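Local structure of Na-K-Cl cotransporter (3G40) at residues 26-38 against 62-75. The protein probably carries chloride together with cations across the membrane as a member of the SLC12A family, this chain being its cytoplasmic C-terminal domain. Sequence-based numbering, arbitrary orientation.
Sequences PVEDPRELMGTFD and ENLLSQLPSISEGF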
loop_
_atom_site.group_PDB
_atom_site.type_symbol
_atom_site.label_atom_id
_atom_site.label_comp_id
_atom_site.label_asym_id
_atom_site.label_seq_id
_atom_site.Cartn_x
_atom_site.Cartn_y
_atom_site.Cartn_z
ATOM N N PRO A 26 -6.581 -17.961 -0.320
ATOM C CA PRO A 26 -6.501 -18.453 1.058
ATOM C C PRO A 26 -6.174 -17.309 2.005
ATOM O O PRO A 26 -5.348 -16.450 1.673
ATOM C CB PRO A 26 -5.342 -19.454 1.026
ATOM C CG PRO A 26 -4.959 -19.610 -0.430
ATOM C CD PRO A 26 -5.445 -18.399 -1.147
ATOM N N VAL A 27 -6.822 -17.293 3.165
ATOM C CA VAL A 27 -6.611 -16.257 4.154
ATOM C C VAL A 27 -6.374 -16.881 5.526
ATOM O O VAL A 27 -7.239 -17.582 6.054
ATOM C CB VAL A 27 -7.831 -15.343 4.249
ATOM C CG1 VAL A 27 -7.631 -14.311 5.347
ATOM C CG2 VAL A 27 -8.098 -14.676 2.911
ATOM N N GLU A 28 -5.200 -16.639 6.098
ATOM C CA GLU A 28 -4.931 -17.052 7.470
ATOM C C GLU A 28 -5.008 -15.833 8.377
ATOM O O GLU A 28 -5.472 -15.908 9.509
ATOM C CB GLU A 28 -3.550 -17.698 7.570
ATOM C CG GLU A 28 -3.369 -18.877 6.642
ATOM C CD GLU A 28 -2.188 -19.749 7.028
ATOM O OE1 GLU A 28 -1.860 -20.675 6.259
ATOM O OE2 GLU A 28 -1.590 -19.512 8.099
ATOM N N ASP A 29 -4.589 -14.692 7.848
ATOM C CA ASP A 29 -4.498 -13.465 8.631
ATOM C C ASP A 29 -5.247 -12.366 7.890
ATOM O O ASP A 29 -4.825 -11.963 6.805
ATOM C CB ASP A 29 -3.017 -13.077 8.802
ATOM C CG ASP A 29 -2.827 -11.721 9.486
ATOM O OD1 ASP A 29 -3.820 -11.152 9.978
ATOM O OD2 ASP A 29 -1.678 -11.223 9.532
ATOM N N PRO A 30 -6.353 -11.874 8.474
ATOM C CA PRO A 30 -7.221 -10.902 7.805
ATOM C C PRO A 30 -6.525 -9.563 7.569
ATOM O O PRO A 30 -6.950 -8.813 6.691
ATOM C CB PRO A 30 -8.376 -10.714 8.798
ATOM C CG PRO A 30 -8.290 -11.868 9.714
ATOM C CD PRO A 30 -6.859 -12.230 9.811
ATOM N N ARG A 31 -5.496 -9.260 8.357
ATOM C CA ARG A 31 -4.738 -8.022 8.182
ATOM C C ARG A 31 -3.948 -8.033 6.872
ATOM O O ARG A 31 -3.850 -7.009 6.193
ATOM C CB ARG A 31 -3.792 -7.797 9.360
ATOM C CG ARG A 31 -4.502 -7.640 10.705
ATOM C CD ARG A 31 -3.517 -7.917 11.824
ATOM N NE ARG A 31 -4.162 -7.973 13.129
ATOM C CZ ARG A 31 -3.641 -8.590 14.183
ATOM N NH1 ARG A 31 -2.472 -9.210 14.075
ATOM N NH2 ARG A 31 -4.289 -8.595 15.340
ATOM N N GLU A 32 -3.375 -9.185 6.530
ATOM C CA GLU A 32 -2.711 -9.351 5.236
ATOM C C GLU A 32 -3.720 -9.183 4.116
ATOM O O GLU A 32 -3.446 -8.533 3.108
ATOM C CB GLU A 32 -2.058 -10.729 5.118
ATOM C CG GLU A 32 -0.710 -10.852 5.800
ATOM C CD GLU A 32 0.433 -10.214 5.010
ATOM O OE1 GLU A 32 0.222 -9.763 3.859
ATOM O OE2 GLU A 32 1.556 -10.175 5.553
ATOM N N LEU A 33 -4.894 -9.779 4.287
ATOM C CA LEU A 33 -5.956 -9.601 3.306
ATOM C C LEU A 33 -6.303 -8.124 3.136
ATOM O O LEU A 33 -6.433 -7.655 2.013
ATOM C CB LEU A 33 -7.206 -10.395 3.703
ATOM C CG LEU A 33 -8.423 -10.217 2.794
ATOM C CD1 LEU A 33 -8.095 -10.598 1.357
ATOM C CD2 LEU A 33 -9.613 -11.054 3.337
ATOM N N MET A 34 -6.477 -7.396 4.241
ATOM C CA MET A 34 -6.798 -5.975 4.161
ATOM C C MET A 34 -5.679 -5.236 3.397
ATOM O O MET A 34 -5.943 -4.307 2.632
ATOM C CB MET A 34 -6.973 -5.362 5.548
ATOM C CG MET A 34 -8.279 -5.794 6.258
ATOM S SD MET A 34 -9.739 -5.445 5.237
ATOM C CE MET A 34 -9.839 -3.669 5.364
ATOM N N GLY A 35 -4.440 -5.656 3.611
ATOM C CA GLY A 35 -3.309 -5.011 2.952
ATOM C C GLY A 35 -3.234 -5.302 1.458
ATOM O O GLY A 35 -2.527 -4.614 0.721
ATOM N N THR A 36 -3.974 -6.319 1.016
ATOM C CA THR A 36 -3.949 -6.771 -0.370
ATOM C C THR A 36 -5.280 -6.525 -1.061
ATOM O O THR A 36 -5.402 -6.759 -2.254
ATOM C CB THR A 36 -3.670 -8.293 -0.465
ATOM O OG1 THR A 36 -2.678 -8.671 0.491
ATOM C CG2 THR A 36 -3.194 -8.661 -1.858
ATOM N N PHE A 37 -6.288 -6.071 -0.310
ATOM C CA PHE A 37 -7.629 -5.887 -0.864
ATOM C C PHE A 37 -7.635 -5.111 -2.194
ATOM O O PHE A 37 -8.226 -5.551 -3.184
ATOM C CB PHE A 37 -8.532 -5.187 0.165
ATOM C CG PHE A 37 -9.951 -4.992 -0.288
ATOM C CD1 PHE A 37 -10.958 -5.844 0.198
ATOM C CD2 PHE A 37 -10.311 -3.925 -1.107
ATOM C CE1 PHE A 37 -12.295 -5.657 -0.171
ATOM C CE2 PHE A 37 -11.635 -3.738 -1.494
ATOM C CZ PHE A 37 -12.640 -4.612 -1.009
ATOM N N ASP A 38 -7.006 -3.945 -2.220
ATOM C CA ASP A 38 -7.113 -3.093 -3.408
ATOM C C ASP A 38 -6.482 -3.744 -4.632
ATOM O O ASP A 38 -6.945 -3.575 -5.760
ATOM C CB ASP A 38 -6.508 -1.705 -3.156
ATOM C CG ASP A 38 -7.422 -0.807 -2.341
ATOM O OD1 ASP A 38 -8.633 -1.118 -2.216
ATOM O OD2 ASP A 38 -6.937 0.221 -1.827
ATOM N N GLU A 62 -7.818 -15.494 14.842
ATOM C CA GLU A 62 -7.897 -14.273 14.046
ATOM C C GLU A 62 -9.352 -13.873 13.847
ATOM O O GLU A 62 -9.653 -12.881 13.185
ATOM C CB GLU A 62 -7.226 -14.483 12.688
ATOM C CG GLU A 62 -5.814 -15.045 12.764
ATOM C CD GLU A 62 -4.816 -14.053 13.331
ATOM O OE1 GLU A 62 -5.140 -12.847 13.387
ATOM O OE2 GLU A 62 -3.703 -14.479 13.713
ATOM N N ASN A 63 -10.251 -14.654 14.439
ATOM C CA ASN A 63 -11.684 -14.484 14.242
ATOM C C ASN A 63 -12.043 -14.217 12.783
ATOM O O ASN A 63 -12.661 -13.207 12.453
ATOM C CB ASN A 63 -12.244 -13.383 15.141
ATOM C CG ASN A 63 -13.699 -13.620 15.501
ATOM O OD1 ASN A 63 -14.332 -14.552 14.998
ATOM N ND2 ASN A 63 -14.237 -12.782 16.383
ATOM N N LEU A 64 -11.638 -15.130 11.912
ATOM C CA LEU A 64 -12.005 -15.060 10.511
ATOM C C LEU A 64 -13.521 -15.001 10.339
ATOM O O LEU A 64 -14.016 -14.397 9.391
ATOM C CB LEU A 64 -11.424 -16.257 9.759
ATOM C CG LEU A 64 -9.894 -16.285 9.710
ATOM C CD1 LEU A 64 -9.397 -17.518 8.975
ATOM C CD2 LEU A 64 -9.383 -15.030 9.054
ATOM N N LEU A 65 -14.262 -15.604 11.271
ATOM C CA LEU A 65 -15.714 -15.667 11.147
ATOM C C LEU A 65 -16.332 -14.277 11.171
ATOM O O LEU A 65 -17.352 -14.034 10.524
ATOM C CB LEU A 65 -16.329 -16.554 12.250
ATOM C CG LEU A 65 -17.710 -17.161 11.968
ATOM C CD1 LEU A 65 -17.656 -18.159 10.809
ATOM C CD2 LEU A 65 -18.274 -17.834 13.217
ATOM N N SER A 66 -15.707 -13.366 11.909
ATOM C CA SER A 66 -16.179 -11.986 11.988
ATOM C C SER A 66 -15.695 -11.109 10.828
ATOM O O SER A 66 -16.425 -10.242 10.341
ATOM C CB SER A 66 -15.740 -11.364 13.311
ATOM O OG SER A 66 -16.268 -12.087 14.408
ATOM N N GLN A 67 -14.465 -11.339 10.381
ATOM C CA GLN A 67 -13.831 -10.441 9.416
ATOM C C GLN A 67 -14.067 -10.799 7.946
ATOM O O GLN A 67 -14.243 -9.910 7.113
ATOM C CB GLN A 67 -12.328 -10.336 9.694
ATOM C CG GLN A 67 -12.001 -9.806 11.080
ATOM C CD GLN A 67 -10.698 -9.028 11.116
ATOM O OE1 GLN A 67 -10.428 -8.200 10.240
ATOM N NE2 GLN A 67 -9.887 -9.280 12.137
ATOM N N LEU A 68 -14.045 -12.089 7.617
ATOM C CA LEU A 68 -14.184 -12.498 6.218
ATOM C C LEU A 68 -15.501 -12.074 5.567
ATOM O O LEU A 68 -15.504 -11.613 4.426
ATOM C CB LEU A 68 -13.939 -14.003 6.029
ATOM C CG LEU A 68 -12.494 -14.488 6.139
ATOM C CD1 LEU A 68 -12.386 -15.874 5.546
ATOM C CD2 LEU A 68 -11.515 -13.531 5.443
ATOM N N PRO A 69 -16.630 -12.233 6.275
ATOM C CA PRO A 69 -17.886 -11.810 5.654
ATOM C C PRO A 69 -17.894 -10.320 5.364
ATOM O O PRO A 69 -18.454 -9.898 4.356
ATOM C CB PRO A 69 -18.931 -12.129 6.729
ATOM C CG PRO A 69 -18.318 -13.215 7.514
ATOM C CD PRO A 69 -16.860 -12.914 7.563
ATOM N N SER A 70 -17.290 -9.523 6.234
ATOM C CA SER A 70 -17.268 -8.082 6.002
ATOM C C SER A 70 -16.393 -7.735 4.795
ATOM O O SER A 70 -16.723 -6.856 3.991
ATOM C CB SER A 70 -16.760 -7.341 7.231
ATOM O OG SER A 70 -16.802 -5.944 7.008
ATOM N N ILE A 71 -15.267 -8.420 4.681
ATOM C CA ILE A 71 -14.355 -8.129 3.585
ATOM C C ILE A 71 -14.978 -8.592 2.275
ATOM O O ILE A 71 -14.891 -7.911 1.264
ATOM C CB ILE A 71 -12.972 -8.733 3.827
ATOM C CG1 ILE A 71 -12.416 -8.181 5.143
ATOM C CG2 ILE A 71 -12.017 -8.376 2.666
ATOM C CD1 ILE A 71 -11.201 -8.906 5.652
ATOM N N SER A 72 -15.662 -9.734 2.307
ATOM C CA SER A 72 -16.320 -10.244 1.111
ATOM C C SER A 72 -17.397 -9.261 0.621
ATOM O O SER A 72 -17.505 -8.979 -0.570
ATOM C CB SER A 72 -16.926 -11.639 1.401
ATOM O OG SER A 72 -17.314 -12.273 0.201
ATOM N N GLU A 73 -18.196 -8.747 1.544
ATOM C CA GLU A 73 -19.165 -7.704 1.222
ATOM C C GLU A 73 -18.459 -6.465 0.659
ATOM O O GLU A 73 -18.980 -5.775 -0.216
ATOM C CB GLU A 73 -19.963 -7.331 2.480
ATOM C CG GLU A 73 -20.799 -6.070 2.346
ATOM C CD GLU A 73 -22.033 -6.263 1.480
ATOM O OE1 GLU A 73 -22.011 -7.128 0.575
ATOM O OE2 GLU A 73 -23.031 -5.543 1.706
ATOM N N GLY A 74 -17.261 -6.188 1.158
ATOM C CA GLY A 74 -16.506 -5.041 0.662
ATOM C C GLY A 74 -16.187 -5.192 -0.816
ATOM O O GLY A 74 -16.312 -4.240 -1.578
ATOM N N PHE A 75 -15.773 -6.388 -1.229
ATOM C CA PHE A 75 -15.489 -6.635 -2.638
ATOM C C PHE A 75 -16.715 -6.348 -3.486
ATOM O O PHE A 75 -16.625 -5.694 -4.530
ATOM C CB PHE A 75 -14.969 -8.055 -2.881
ATOM C CG PHE A 75 -13.496 -8.236 -2.574
ATOM C CD1 PHE A 75 -13.091 -9.031 -1.515
ATOM C CD2 PHE A 75 -12.515 -7.586 -3.341
ATOM C CE1 PHE A 75 -11.749 -9.211 -1.223
ATOM C CE2 PHE A 75 -11.160 -7.747 -3.053
ATOM C CZ PHE A 75 -10.771 -8.554 -1.995
#
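Phe-37 and Phe-75 stack face to face where helices 30-38 and 64-75 run side by side, the ring centroids 4.0 Å apart and the planes tilted by 16°. The stack is offset: CE1 of Phe-37 lies over the centre of the Phe-75 ring, whereas Phe-75 meets the Phe-37 face toward its rim. With CG trans to the backbone N (chi1 -178°), Phe-37 swings across to the second helix, and its CZ edge comes 3.6 Å from Gly-74 C. An alanine in place of Phe-75 would probably leave that face of Phe-37 without its stacking partner and open a gap beside Val-50 of the sheet.

Aliphatic packing continues the seam. Ile-71 is a knob in a hole formed by Pro-30, Leu-33, Met-34 and Phe-37; its CD1 meets Leu-33 CD2 tip to tip at 3.5 Å, while its CG2 sits at the edge of the Phe-37 ring, beside CD1. Toward the helix starts, Leu-64 CD2 presses on Pro-30 CG at a tight 3.4 Å, and Gln-67 lays its amide end against Pro-30 CB. Leu-68 CD2 touches both Leu-33 CD2 and Val-27 CG1.

No hydrogen bond crosses the contact. Asp-29 caps its own helix, OD1 accepting from Arg-31 N at 3.0 Å from above the carboxylate plane. The poorly ordered Glu-62 brings OE1 to 4.0 Å from this OD1, a like-charge approach to be read with caution; Arg-31, near but not in a salt bridge, may soften it.

Helices 30-38 and 64-75, their axes 10.8 Å apart at closest approach and 12° from parallel, are neighbours on one face of the parallel half of a mixed alpha/beta sheet, joined through strand 49-54 in successive beta-alpha-beta crossovers.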